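Local coordinates for terminal uridylyltransferase 1 (Trypanosoma brucei, PDB 5HZD), which adds uridines from UTP to the 3' ends of guide RNAs, ribosomal RNA and some mRNAs, and takes part in mitochondrial RNA editing, at residues I124-V129 against I283-S288; F107-S112 against F292-S297; R42-L47 against G494-L499; P35-L40 against E490-L495. All blocks are in the same frame, centred on the assembly; numbering follows the deposited sequence.

Contact 1 (I124-V129 against I283-S288); sequences IDFAVV and IDFDLS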
loop_
_atom_site.group_PDB
_atom_site.type_symbol
_atom_site.label_atom_id
_atom_site.label_comp_id
_atom_site.label_asym_id
_atom_site.label_seq_id
_atom_site.Cartn_x
_atom_site.Cartn_y
_atom_site.Cartn_z
ATOM N N ILE A 124 -1.757 5.705 -4.543
ATOM C CA ILE A 124 -3.081 5.154 -4.264
ATOM C C ILE A 124 -3.222 3.915 -5.126
ATOM O O ILE A 124 -2.851 3.953 -6.291
ATOM C CB ILE A 124 -4.190 6.167 -4.674
ATOM C CG1 ILE A 124 -4.158 7.377 -3.732
ATOM C CG2 ILE A 124 -5.584 5.504 -4.703
ATOM C CD1 ILE A 124 -4.604 7.096 -2.277
ATOM N N ASP A 125 -3.698 2.813 -4.554
ATOM C CA ASP A 125 -4.046 1.637 -5.361
ATOM C C ASP A 125 -5.527 1.646 -5.679
ATOM O O ASP A 125 -6.362 1.855 -4.793
ATOM C CB ASP A 125 -3.732 0.339 -4.608
ATOM C CG ASP A 125 -2.248 0.055 -4.561
ATOM O OD1 ASP A 125 -1.715 -0.388 -5.599
ATOM O OD2 ASP A 125 -1.636 0.276 -3.493
ATOM N N PHE A 126 -5.860 1.410 -6.945
ATOM C CA PHE A 126 -7.263 1.326 -7.346
ATOM C C PHE A 126 -7.477 -0.063 -7.908
ATOM O O PHE A 126 -6.743 -0.490 -8.807
ATOM C CB PHE A 126 -7.566 2.318 -8.484
ATOM C CG PHE A 126 -7.561 3.758 -8.093
ATOM C CD1 PHE A 126 -8.480 4.245 -7.172
ATOM C CD2 PHE A 126 -6.739 4.664 -8.754
ATOM C CE1 PHE A 126 -8.528 5.601 -6.843
ATOM C CE2 PHE A 126 -6.773 6.016 -8.447
ATOM C CZ PHE A 126 -7.670 6.504 -7.503
ATOM N N ALA A 127 -8.467 -0.776 -7.393
ATOM C CA ALA A 127 -8.870 -2.063 -7.972
ATOM C C ALA A 127 -10.168 -1.858 -8.741
ATOM O O ALA A 127 -11.093 -1.236 -8.232
ATOM C CB ALA A 127 -9.144 -3.080 -6.852
ATOM N N VAL A 128 -10.250 -2.400 -9.948
ATOM C CA VAL A 128 -11.454 -2.257 -10.783
ATOM C C VAL A 128 -12.110 -3.630 -10.876
ATOM O O VAL A 128 -11.537 -4.548 -11.451
ATOM C CB VAL A 128 -11.033 -1.787 -12.200
ATOM C CG1 VAL A 128 -12.252 -1.739 -13.158
ATOM C CG2 VAL A 128 -10.339 -0.403 -12.108
ATOM N N VAL A 129 -13.314 -3.778 -10.319
ATOM C CA VAL A 129 -13.943 -5.080 -10.166
ATOM C C VAL A 129 -15.441 -4.971 -10.430
ATOM O O VAL A 129 -16.109 -4.042 -9.921
ATOM C CB VAL A 129 -13.781 -5.616 -8.709
ATOM C CG1 VAL A 129 -14.444 -7.004 -8.564
ATOM C CG2 VAL A 129 -12.290 -5.680 -8.335
ATOM N N ILE A 283 -2.397 12.658 -9.017
ATOM C CA ILE A 283 -1.947 11.689 -8.051
ATOM C C ILE A 283 -1.278 10.480 -8.701
ATOM O O ILE A 283 -1.691 10.023 -9.767
ATOM C CB ILE A 283 -3.117 11.229 -7.153
ATOM C CG1 ILE A 283 -4.189 10.528 -7.955
ATOM C CG2 ILE A 283 -3.700 12.404 -6.359
ATOM C CD1 ILE A 283 -5.200 9.851 -7.046
ATOM N N ASP A 284 -0.250 9.950 -8.050
ATOM C CA ASP A 284 0.347 8.695 -8.478
ATOM C C ASP A 284 -0.589 7.571 -8.106
ATOM O O ASP A 284 -1.074 7.519 -6.964
ATOM C CB ASP A 284 1.678 8.435 -7.742
ATOM C CG ASP A 284 2.798 9.381 -8.140
ATOM O OD1 ASP A 284 2.891 9.813 -9.296
ATOM O OD2 ASP A 284 3.642 9.670 -7.263
ATOM N N PHE A 285 -0.851 6.667 -9.041
ATOM C CA PHE A 285 -1.695 5.496 -8.752
ATOM C C PHE A 285 -1.344 4.286 -9.568
ATOM O O PHE A 285 -0.741 4.401 -10.647
ATOM C CB PHE A 285 -3.215 5.836 -8.864
ATOM C CG PHE A 285 -3.709 6.171 -10.268
ATOM C CD1 PHE A 285 -3.993 5.154 -11.195
ATOM C CD2 PHE A 285 -3.944 7.493 -10.635
ATOM C CE1 PHE A 285 -4.476 5.448 -12.473
ATOM C CE2 PHE A 285 -4.459 7.787 -11.900
ATOM C CZ PHE A 285 -4.696 6.768 -12.822
ATOM N N ASP A 286 -1.659 3.112 -9.007
ATOM C CA ASP A 286 -1.578 1.855 -9.743
ATOM C C ASP A 286 -3.007 1.346 -9.867
ATOM O O ASP A 286 -3.724 1.241 -8.862
ATOM C CB ASP A 286 -0.788 0.782 -8.994
ATOM C CG ASP A 286 0.702 1.082 -8.916
ATOM O OD1 ASP A 286 1.193 2.039 -9.568
ATOM O OD2 ASP A 286 1.384 0.331 -8.182
ATOM N N LEU A 287 -3.407 1.019 -11.092
ATOM C CA LEU A 287 -4.745 0.494 -11.384
ATOM C C LEU A 287 -4.648 -0.994 -11.743
ATOM O O LEU A 287 -3.930 -1.382 -12.650
ATOM C CB LEU A 287 -5.351 1.336 -12.523
ATOM C CG LEU A 287 -6.793 1.083 -12.953
ATOM C CD1 LEU A 287 -7.252 2.211 -13.835
ATOM C CD2 LEU A 287 -6.939 -0.246 -13.696
ATOM N N SER A 288 -5.360 -1.829 -10.997
ATOM C CA SER A 288 -5.370 -3.266 -11.203
ATOM C C SER A 288 -6.792 -3.773 -11.222
ATOM O O SER A 288 -7.739 -2.999 -10.997
ATOM C CB SER A 288 -4.592 -3.956 -10.077
ATOM O OG SER A 288 -5.133 -3.591 -8.802
HETATM O O HOH W 1 -3.589 -1.492 -7.909
#

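Contact 2 (F107-S112 against F292-S297); sequences FIFGSS and FGIRNS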
loop_
_atom_site.group_PDB
_atom_site.type_symbol
_atom_site.label_atom_id
_atom_site.label_comp_id
_atom_site.label_asym_id
_atom_site.label_seq_id
_atom_site.Cartn_x
_atom_site.Cartn_y
_atom_site.Cartn_z
ATOM N N PHE A 107 -12.409 0.399 -6.310
ATOM C CA PHE A 107 -12.189 0.273 -4.865
ATOM C C PHE A 107 -10.795 0.793 -4.566
ATOM O O PHE A 107 -9.844 0.366 -5.222
ATOM C CB PHE A 107 -12.177 -1.215 -4.486
ATOM C CG PHE A 107 -13.486 -1.941 -4.740
ATOM C CD1 PHE A 107 -13.875 -2.254 -6.051
ATOM C CD2 PHE A 107 -14.283 -2.381 -3.690
ATOM C CE1 PHE A 107 -15.052 -2.925 -6.304
ATOM C CE2 PHE A 107 -15.460 -3.081 -3.943
ATOM C CZ PHE A 107 -15.859 -3.334 -5.243
ATOM N N ILE A 108 -10.634 1.697 -3.600
ATOM C CA ILE A 108 -9.272 2.059 -3.160
ATOM C C ILE A 108 -8.728 0.985 -2.213
ATOM O O ILE A 108 -9.456 0.493 -1.344
ATOM C CB ILE A 108 -9.252 3.408 -2.462
ATOM C CG1 ILE A 108 -9.540 4.513 -3.486
ATOM C CG2 ILE A 108 -7.880 3.641 -1.754
ATOM C CD1 ILE A 108 -9.702 5.918 -2.878
ATOM N N PHE A 109 -7.455 0.631 -2.368
ATOM C CA PHE A 109 -6.808 -0.191 -1.324
ATOM C C PHE A 109 -5.421 0.326 -1.059
ATOM O O PHE A 109 -5.043 1.370 -1.585
ATOM C CB PHE A 109 -6.873 -1.697 -1.633
ATOM C CG PHE A 109 -6.064 -2.142 -2.833
ATOM C CD1 PHE A 109 -6.569 -2.021 -4.121
ATOM C CD2 PHE A 109 -4.816 -2.703 -2.663
ATOM C CE1 PHE A 109 -5.821 -2.484 -5.229
ATOM C CE2 PHE A 109 -4.049 -3.129 -3.742
ATOM C CZ PHE A 109 -4.564 -3.014 -5.047
ATOM N N GLY A 110 -4.683 -0.374 -0.192
ATOM C CA GLY A 110 -3.396 0.138 0.240
ATOM C C GLY A 110 -3.429 0.924 1.528
ATOM O O GLY A 110 -4.316 0.731 2.356
ATOM N N SER A 111 -2.455 1.822 1.692
ATOM C CA SER A 111 -2.259 2.457 2.995
ATOM C C SER A 111 -3.379 3.390 3.435
ATOM O O SER A 111 -3.552 3.613 4.626
ATOM C CB SER A 111 -0.902 3.166 3.085
ATOM O OG SER A 111 -0.861 4.313 2.249
ATOM N N SER A 112 -4.160 3.943 2.496
ATOM C CA SER A 112 -5.218 4.830 2.936
ATOM C C SER A 112 -6.302 4.026 3.628
ATOM O O SER A 112 -6.982 4.567 4.523
ATOM C CB SER A 112 -5.794 5.666 1.768
ATOM O OG SER A 112 -6.375 4.826 0.781
ATOM N N PHE A 292 -7.763 -9.138 -4.416
ATOM C CA PHE A 292 -7.020 -9.616 -3.252
ATOM C C PHE A 292 -6.459 -8.504 -2.363
ATOM O O PHE A 292 -6.458 -8.643 -1.138
ATOM C CB PHE A 292 -5.926 -10.629 -3.650
ATOM C CG PHE A 292 -4.683 -10.004 -4.233
ATOM C CD1 PHE A 292 -3.605 -9.692 -3.425
ATOM C CD2 PHE A 292 -4.578 -9.775 -5.602
ATOM C CE1 PHE A 292 -2.459 -9.126 -3.953
ATOM C CE2 PHE A 292 -3.421 -9.222 -6.142
ATOM C CZ PHE A 292 -2.367 -8.890 -5.310
ATOM N N GLY A 293 -5.992 -7.412 -2.958
ATOM C CA GLY A 293 -5.404 -6.350 -2.172
ATOM C C GLY A 293 -6.403 -5.645 -1.279
ATOM O O GLY A 293 -6.052 -5.117 -0.217
ATOM N N ILE A 294 -7.657 -5.599 -1.704
ATOM C CA ILE A 294 -8.716 -5.036 -0.867
ATOM C C ILE A 294 -8.822 -5.783 0.457
ATOM O O ILE A 294 -8.862 -5.178 1.540
ATOM C CB ILE A 294 -10.076 -5.096 -1.587
ATOM C CG1 ILE A 294 -10.008 -4.308 -2.896
ATOM C CG2 ILE A 294 -11.176 -4.543 -0.701
ATOM C CD1 ILE A 294 -11.162 -4.638 -3.857
ATOM N N ARG A 295 -8.868 -7.108 0.373
ATOM C CA ARG A 295 -9.003 -7.932 1.565
ATOM C C ARG A 295 -7.785 -7.770 2.469
ATOM O O ARG A 295 -7.945 -7.662 3.705
ATOM C CB ARG A 295 -9.171 -9.388 1.162
ATOM C CG ARG A 295 -9.771 -10.224 2.281
ATOM C CD ARG A 295 -9.831 -11.673 1.858
ATOM N NE ARG A 295 -10.618 -12.491 2.760
ATOM C CZ ARG A 295 -10.714 -13.808 2.622
ATOM N NH1 ARG A 295 -10.067 -14.389 1.601
ATOM N NH2 ARG A 295 -11.451 -14.528 3.481
ATOM N N ASN A 296 -6.592 -7.744 1.874
ATOM C CA ASN A 296 -5.359 -7.588 2.654
ATOM C C ASN A 296 -5.407 -6.262 3.420
ATOM O O ASN A 296 -5.111 -6.211 4.623
ATOM C CB ASN A 296 -4.137 -7.561 1.751
ATOM C CG ASN A 296 -3.781 -8.916 1.205
ATOM O OD1 ASN A 296 -4.463 -9.897 1.442
ATOM N ND2 ASN A 296 -2.677 -8.967 0.462
ATOM N N SER A 297 -5.783 -5.180 2.741
ATOM C CA SER A 297 -5.781 -3.859 3.389
ATOM C C SER A 297 -6.837 -3.792 4.493
ATOM O O SER A 297 -6.622 -3.172 5.539
ATOM C CB SER A 297 -6.031 -2.746 2.355
ATOM O OG SER A 297 -4.982 -2.694 1.397
#

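Contact 3 (R42-L47 against G494-L499); sequences RIAQKL and GLLSLL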
loop_
_atom_site.group_PDB
_atom_site.type_symbol
_atom_site.label_atom_id
_atom_site.label_comp_id
_atom_site.label_asym_id
_atom_site.label_seq_id
_atom_site.Cartn_x
_atom_site.Cartn_y
_atom_site.Cartn_z
ATOM N N ARG A 42 26.672 -9.541 19.854
ATOM C CA ARG A 42 27.389 -9.555 21.126
ATOM C C ARG A 42 27.001 -8.384 22.018
ATOM O O ARG A 42 26.791 -8.564 23.224
ATOM C CB ARG A 42 28.909 -9.574 20.899
ATOM C CG ARG A 42 29.499 -10.967 20.663
ATOM C CD ARG A 42 31.041 -10.969 20.735
ATOM N NE ARG A 42 31.654 -10.323 19.577
ATOM C CZ ARG A 42 32.007 -9.040 19.530
ATOM N NH1 ARG A 42 31.820 -8.256 20.587
ATOM N NH2 ARG A 42 32.549 -8.539 18.425
ATOM N N ILE A 43 26.901 -7.188 21.437
ATOM C CA ILE A 43 26.467 -6.016 22.210
ATOM C C ILE A 43 25.076 -6.224 22.796
ATOM O O ILE A 43 24.855 -6.008 23.996
ATOM C CB ILE A 43 26.559 -4.709 21.399
ATOM C CG1 ILE A 43 28.025 -4.429 21.059
ATOM C CG2 ILE A 43 25.976 -3.544 22.200
ATOM C CD1 ILE A 43 28.243 -3.346 20.035
ATOM N N ALA A 44 24.134 -6.674 21.968
ATOM C CA ALA A 44 22.770 -6.865 22.453
ATOM C C ALA A 44 22.707 -7.982 23.486
ATOM O O ALA A 44 21.938 -7.895 24.437
ATOM C CB ALA A 44 21.824 -7.140 21.302
ATOM N N GLN A 45 23.521 -9.026 23.321
ATOM C CA GLN A 45 23.565 -10.117 24.308
ATOM C C GLN A 45 24.063 -9.693 25.683
ATOM O O GLN A 45 23.728 -10.338 26.687
ATOM C CB GLN A 45 24.423 -11.281 23.831
ATOM C CG GLN A 45 23.683 -12.232 22.920
ATOM C CD GLN A 45 24.606 -13.230 22.274
ATOM O OE1 GLN A 45 25.804 -12.985 22.139
ATOM N NE2 GLN A 45 24.059 -14.372 21.880
ATOM N N LYS A 46 24.866 -8.635 25.742
ATOM C CA LYS A 46 25.302 -8.116 27.039
ATOM C C LYS A 46 24.110 -7.514 27.781
ATOM O O LYS A 46 24.012 -7.590 29.006
ATOM C CB LYS A 46 26.395 -7.060 26.876
ATOM C CG LYS A 46 27.609 -7.553 26.122
ATOM C CD LYS A 46 28.254 -8.748 26.808
ATOM C CE LYS A 46 28.959 -9.651 25.798
ATOM N NZ LYS A 46 27.976 -10.332 24.898
ATOM N N LEU A 47 23.203 -6.916 27.022
ATOM C CA LEU A 47 22.036 -6.248 27.594
ATOM C C LEU A 47 20.959 -7.211 28.086
ATOM O O LEU A 47 20.215 -6.908 29.021
ATOM C CB LEU A 47 21.474 -5.223 26.594
ATOM C CG LEU A 47 22.372 -3.976 26.544
ATOM C CD1 LEU A 47 22.135 -3.155 25.294
ATOM C CD2 LEU A 47 22.143 -3.108 27.778
ATOM N N GLY A 494 18.338 -2.051 15.481
ATOM C CA GLY A 494 17.162 -1.289 15.885
ATOM C C GLY A 494 16.978 -1.278 17.394
ATOM O O GLY A 494 16.670 -0.232 17.978
ATOM N N LEU A 495 17.167 -2.439 18.023
ATOM C CA LEU A 495 17.035 -2.590 19.470
ATOM C C LEU A 495 17.992 -1.637 20.168
ATOM O O LEU A 495 17.598 -0.875 21.054
ATOM C CB LEU A 495 17.378 -4.019 19.871
ATOM C CG LEU A 495 17.301 -4.349 21.351
ATOM C CD1 LEU A 495 15.851 -4.221 21.814
ATOM C CD2 LEU A 495 17.806 -5.760 21.608
ATOM N N LEU A 496 19.253 -1.676 19.757
ATOM C CA LEU A 496 20.283 -0.883 20.412
ATOM C C LEU A 496 20.050 0.602 20.207
ATOM O O LEU A 496 20.362 1.408 21.098
ATOM C CB LEU A 496 21.683 -1.295 19.937
ATOM C CG LEU A 496 22.026 -2.745 20.266
ATOM C CD1 LEU A 496 23.325 -3.207 19.568
ATOM C CD2 LEU A 496 22.119 -2.947 21.759
ATOM N N SER A 497 19.524 0.982 19.048
ATOM C CA SER A 497 19.369 2.405 18.719
ATOM C C SER A 497 18.278 3.070 19.559
ATOM O O SER A 497 18.335 4.276 19.819
ATOM C CB SER A 497 19.003 2.571 17.250
ATOM O OG SER A 497 20.095 2.191 16.423
ATOM N N LEU A 498 17.280 2.302 19.966
ATOM C CA LEU A 498 16.140 2.890 20.686
ATOM C C LEU A 498 16.481 3.102 22.167
ATOM O O LEU A 498 15.714 3.722 22.922
ATOM C CB LEU A 498 14.876 2.024 20.527
ATOM C CG LEU A 498 14.278 2.019 19.123
ATOM C CD1 LEU A 498 13.256 0.872 18.967
ATOM C CD2 LEU A 498 13.631 3.337 18.784
ATOM N N LEU A 499 17.618 2.566 22.598
ATOM C CA LEU A 499 18.056 2.785 23.982
ATOM C C LEU A 499 18.940 3.999 24.101
ATOM O O LEU A 499 19.412 4.324 25.196
ATOM C CB LEU A 499 18.848 1.588 24.525
ATOM C CG LEU A 499 18.121 0.260 24.488
ATOM C CD1 LEU A 499 19.067 -0.855 24.933
ATOM C CD2 LEU A 499 16.903 0.319 25.389
#

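Contact 4 (P35-L40 against E490-L495); sequences PDHARL and ELYRGL. With SO4 (sulfate ion), chain E.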
loop_
_atom_site.group_PDB
_atom_site.type_symbol
_atom_site.label_atom_id
_atom_site.label_comp_id
_atom_site.label_asym_id
_atom_site.label_seq_id
_atom_site.Cartn_x
_atom_site.Cartn_y
_atom_site.Cartn_z
ATOM N N PRO A 35 28.700 -8.242 7.836
ATOM C CA PRO A 35 29.873 -7.768 8.576
ATOM C C PRO A 35 29.612 -7.285 10.001
ATOM O O PRO A 35 30.553 -7.253 10.796
ATOM C CB PRO A 35 30.370 -6.604 7.721
ATOM C CG PRO A 35 29.136 -6.097 7.047
ATOM C CD PRO A 35 28.333 -7.330 6.740
ATOM N N ASP A 36 28.376 -6.909 10.320
ATOM C CA ASP A 36 28.093 -6.379 11.657
ATOM C C ASP A 36 27.328 -7.366 12.515
ATOM O O ASP A 36 27.015 -7.063 13.666
ATOM C CB ASP A 36 27.300 -5.067 11.557
ATOM C CG ASP A 36 28.077 -3.970 10.838
ATOM O OD1 ASP A 36 29.298 -3.886 11.063
ATOM O OD2 ASP A 36 27.470 -3.203 10.052
ATOM N N HIS A 37 27.011 -8.538 11.974
ATOM C CA HIS A 37 26.163 -9.478 12.707
ATOM C C HIS A 37 26.734 -9.898 14.058
ATOM O O HIS A 37 26.095 -9.713 15.095
ATOM C CB HIS A 37 25.824 -10.732 11.883
ATOM C CG HIS A 37 24.931 -11.692 12.603
ATOM N ND1 HIS A 37 25.380 -12.898 13.110
ATOM C CD2 HIS A 37 23.626 -11.598 12.944
ATOM C CE1 HIS A 37 24.374 -13.510 13.711
ATOM N NE2 HIS A 37 23.304 -12.742 13.633
ATOM N N ALA A 38 27.918 -10.499 14.052
ATOM C CA ALA A 38 28.484 -11.041 15.280
ATOM C C ALA A 38 28.697 -9.955 16.333
ATOM O O ALA A 38 28.443 -10.172 17.515
ATOM C CB ALA A 38 29.783 -11.755 14.985
ATOM N N ARG A 39 29.132 -8.784 15.881
ATOM C CA ARG A 39 29.421 -7.638 16.740
ATOM C C ARG A 39 28.188 -7.044 17.415
ATOM O O ARG A 39 28.182 -6.792 18.624
ATOM C CB ARG A 39 30.128 -6.547 15.938
ATOM C CG ARG A 39 30.519 -5.344 16.789
ATOM C CD ARG A 39 31.338 -4.337 15.988
ATOM N NE ARG A 39 30.575 -3.820 14.857
ATOM C CZ ARG A 39 29.717 -2.807 14.936
ATOM N NH1 ARG A 39 29.520 -2.190 16.090
ATOM N NH2 ARG A 39 29.054 -2.416 13.861
ATOM N N LEU A 40 27.140 -6.803 16.638
ATOM C CA LEU A 40 25.932 -6.245 17.238
ATOM C C LEU A 40 25.215 -7.284 18.087
ATOM O O LEU A 40 24.580 -6.938 19.086
ATOM C CB LEU A 40 24.995 -5.684 16.164
ATOM C CG LEU A 40 25.516 -4.449 15.430
ATOM C CD1 LEU A 40 24.445 -3.895 14.494
ATOM C CD2 LEU A 40 26.002 -3.374 16.433
ATOM N N GLU A 490 20.064 -6.137 11.430
ATOM C CA GLU A 490 19.259 -4.916 11.516
ATOM C C GLU A 490 18.294 -4.922 12.702
ATOM O O GLU A 490 18.021 -3.852 13.283
ATOM C CB GLU A 490 18.529 -4.624 10.197
ATOM C CG GLU A 490 19.479 -4.431 8.986
ATOM C CD GLU A 490 20.579 -3.387 9.207
ATOM O OE1 GLU A 490 20.346 -2.352 9.887
ATOM O OE2 GLU A 490 21.726 -3.604 8.705
ATOM N N LEU A 491 17.793 -6.091 13.093
ATOM C CA LEU A 491 16.916 -6.128 14.272
ATOM C C LEU A 491 17.736 -5.803 15.528
ATOM O O LEU A 491 17.261 -5.056 16.401
ATOM C CB LEU A 491 16.251 -7.498 14.367
ATOM C CG LEU A 491 15.188 -7.718 13.298
ATOM C CD1 LEU A 491 14.903 -9.209 13.162
ATOM C CD2 LEU A 491 13.891 -6.966 13.631
ATOM N N TYR A 492 18.968 -6.314 15.627
ATOM C CA TYR A 492 19.805 -5.954 16.776
ATOM C C TYR A 492 20.100 -4.471 16.745
ATOM O O TYR A 492 20.105 -3.826 17.795
ATOM C CB TYR A 492 21.160 -6.694 16.783
ATOM C CG TYR A 492 21.095 -8.174 16.964
ATOM C CD1 TYR A 492 20.468 -8.730 18.070
ATOM C CD2 TYR A 492 21.713 -9.020 16.050
ATOM C CE1 TYR A 492 20.422 -10.110 18.246
ATOM C CE2 TYR A 492 21.672 -10.400 16.206
ATOM C CZ TYR A 492 21.036 -10.932 17.307
ATOM O OH TYR A 492 20.978 -12.301 17.473
ATOM N N ARG A 493 20.381 -3.915 15.555
ATOM C CA ARG A 493 20.737 -2.516 15.428
ATOM C C ARG A 493 19.547 -1.651 15.860
ATOM O O ARG A 493 19.736 -0.647 16.570
ATOM C CB ARG A 493 21.158 -2.197 13.998
ATOM C CG ARG A 493 21.875 -0.878 13.887
ATOM C CD ARG A 493 22.117 -0.377 12.479
ATOM N NE ARG A 493 22.492 -1.401 11.510
ATOM C CZ ARG A 493 23.727 -1.837 11.257
ATOM N NH1 ARG A 493 24.806 -1.391 11.914
ATOM N NH2 ARG A 493 23.876 -2.759 10.327
ATOM N N GLY A 494 18.338 -2.051 15.481
ATOM C CA GLY A 494 17.162 -1.289 15.885
ATOM C C GLY A 494 16.978 -1.278 17.394
ATOM O O GLY A 494 16.670 -0.232 17.978
ATOM N N LEU A 495 17.167 -2.439 18.023
ATOM C CA LEU A 495 17.035 -2.590 19.470
ATOM C C LEU A 495 17.992 -1.637 20.168
ATOM O O LEU A 495 17.598 -0.875 21.054
ATOM C CB LEU A 495 17.378 -4.019 19.871
ATOM C CG LEU A 495 17.301 -4.349 21.351
ATOM C CD1 LEU A 495 15.851 -4.221 21.814
ATOM C CD2 LEU A 495 17.806 -5.760 21.608
HETATM S S SO4 E . 26.624 0.494 14.246
HETATM O O1 SO4 E . 27.200 -0.190 13.087
HETATM O O2 SO4 E . 25.196 0.173 14.370
HETATM O O3 SO4 E . 26.784 1.939 14.065
HETATM O O4 SO4 E . 27.339 0.059 15.447
HETATM O O HOH W 2 25.483 -3.635 8.531
HETATM O O HOH W 3 21.101 -13.705 14.910
#

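Contact 1 (I124-V129 against I283-S288)
F126 has both its backbone polar groups satisfied by the strand beside it: F126 N donates to D286 O at 2.9 Å, nearly straight at 174°, and F126 O accepts S288 N at 2.9 Å. The parallel ladder continues either side, with I124 N bonded to D284 O, D286 N reaching I124 O at 3.1 Å, and V128 N meeting S288 O at 2.8 Å. A water lies 2.9 Å from D286 O, with D125 OD1 and S288 OG also around it; more acceptors surround it than it has protons. This pairing belongs to the mixed sheet of the nucleotidyltransferase palm, and it puts D125, by similarity a ligand of the catalytic magnesium, next to D286, likewise inferred to matter for catalysis. The carboxylates point the same way with planes 72° apart; K176 forms a salt bridge with D286 OD1, while D284 OD1 accepts from A179 N. The face carrying I124, F126, F285 and L287 is apolar, as suits a buried layer. There F126 turns its edge to the face of F285 in an offset edge-to-face pair, planes at 68°, CE2 lying 3.6 Å from F285 CG, and I124 CG2 lies over one face of the F126 ring, toward its rim.

Contact 2 (F107-S112 against F292-S297)
The ring of F109 lies against the bare backbone of G293, its CD2 3.6 Å from G293 C and its CE2 3.8 Å from G293 CA. With no side chain on G293, an aromatic ring can come this close to the helix. F109 CG stands between its own backbone N and carbonyl carbon (chi1 67°), which swings the ring toward the helix, while S297 OG sits at the ring's edge, near its plane. That same hydroxyl oxygen accepts the bond from G110 N, 2.8 Å away at an N-H...O angle of 152°. A small serine suits the spot, since it brings an acceptor right up to the strand's end. G110, at the N-cap position of helix 111-114, adopts a positive phi (94°) readily available to glycine. Farther back along the strand, I294 reaches across obliquely to F107, and the tip of its longer branch, CD1, touches F107 CB at 3.6 Å; F107 packs further against the rings of F371 and Y368. G293 to S297 all belong to the UTP-binding site, and S111 probably does too. Strand 105-109, an outermost strand of the palm sheet, is thus covered by the start of helix 292-304 on one side, while I108, directed away from that helix, touches R90 of helix 80-100.

Contact 3 (R42-L47 against G494-L499)
L496 reaches from one helix into the flank of the other and is met there by I43, A44 and L47, all through apolar contacts. Its CD2 lies 3.5 Å from L47 CD1, the closest approach between the segments, and stands over A44, 4.2 Å from A44 CB. The second branch, CD1, turns to I43, with I43 CG2 3.8 Å away; these two side chains cross at about a right angle. A44 is small enough to let the leucine come near the helix backbone, whereas the larger I43 and L47 flank it. L47 also meets L499 tip to tip, CD1 to CD1 at 3.9 Å, and L495 CD2 touches A44 CB more loosely. The arrangement joins helix 37-47, which follows the zinc finger, to helix 481-497 near the C-terminal end of this chain, so that remote parts of the sequence share one helical core. F408 of helix 385-409 packs on A44, and W51 of helix 51-57 packs on L495 and L499. No hydrogen bond crosses the contact. Within segment 42-47, R42 O accepts both K46 N and the lysine's own NZ, the latter at 2.7 Å, from opposite faces of its carbonyl plane. Two bonds lead out of segment 494-499: S497 OG is bonded to R493 O, and L499 O accepts from R58 NH1.

Contact 4 (P35-L40 against E490-L495)
R493 NH2 is gripped by E490 OE2 at 2.8 Å and also faces D36 OD2 across the contact, in a long salt bridge of 3.6 Å. R493 holds E490 side-on, since its NE bonds to E490 OE1 at 2.9 Å as well, and the bend at chi3 (-39°) turns the guanidinium to make this fit. D36 lies at the guanidinium's edge, near its plane, but the carboxylate is turned 85° against it. L40 CD1 lies over one face of the same group, toward its rim, 3.6 Å from R493 NH1, and L40 CB rests on Y492 CB. The rings of H37 and Y492 meet obliquely and share a water, 2.7 Å from H37 NE2 and 2.9 Å from Y492 OH; that hydroxyl also bonds to R41. R39 donates to D36 OD1 from above the carboxylate plane, and with R493 it holds a sulfate: R39 NH2 bonds to sulfate O1 at 3.0 Å, R493 NH1 to sulfate O2 at 2.9 Å. The sulfate is probably from the crystallisation liquor, yet the two arginines, joined to D36 and E490 in one salt-bridge network, form a site able to receive an anion between the two helices.

The contacts fall into two pairs. Contacts 1 and 2 have centres 10 Å apart and share the palm sheet: A127 N lies 2.8 Å from F107 O, and D125 O 2.9 Å from F109 N, which joins the strand of the inferred metal ligand D125 to the one packed on the UTP-binding helix. Contacts 3 and 4, centres 8 Å apart, are successive steps along helices 37-47 and 481-497; they share G494 and L495 and touch where A44 CB meets Y492 CD1 at 3.8 Å. Between the pairs, centres are 34 to 41 Å apart and nearest atoms at least about 21 Å. Along the chain, contact 1 nests within contact 2, and both within contacts 3 and 4.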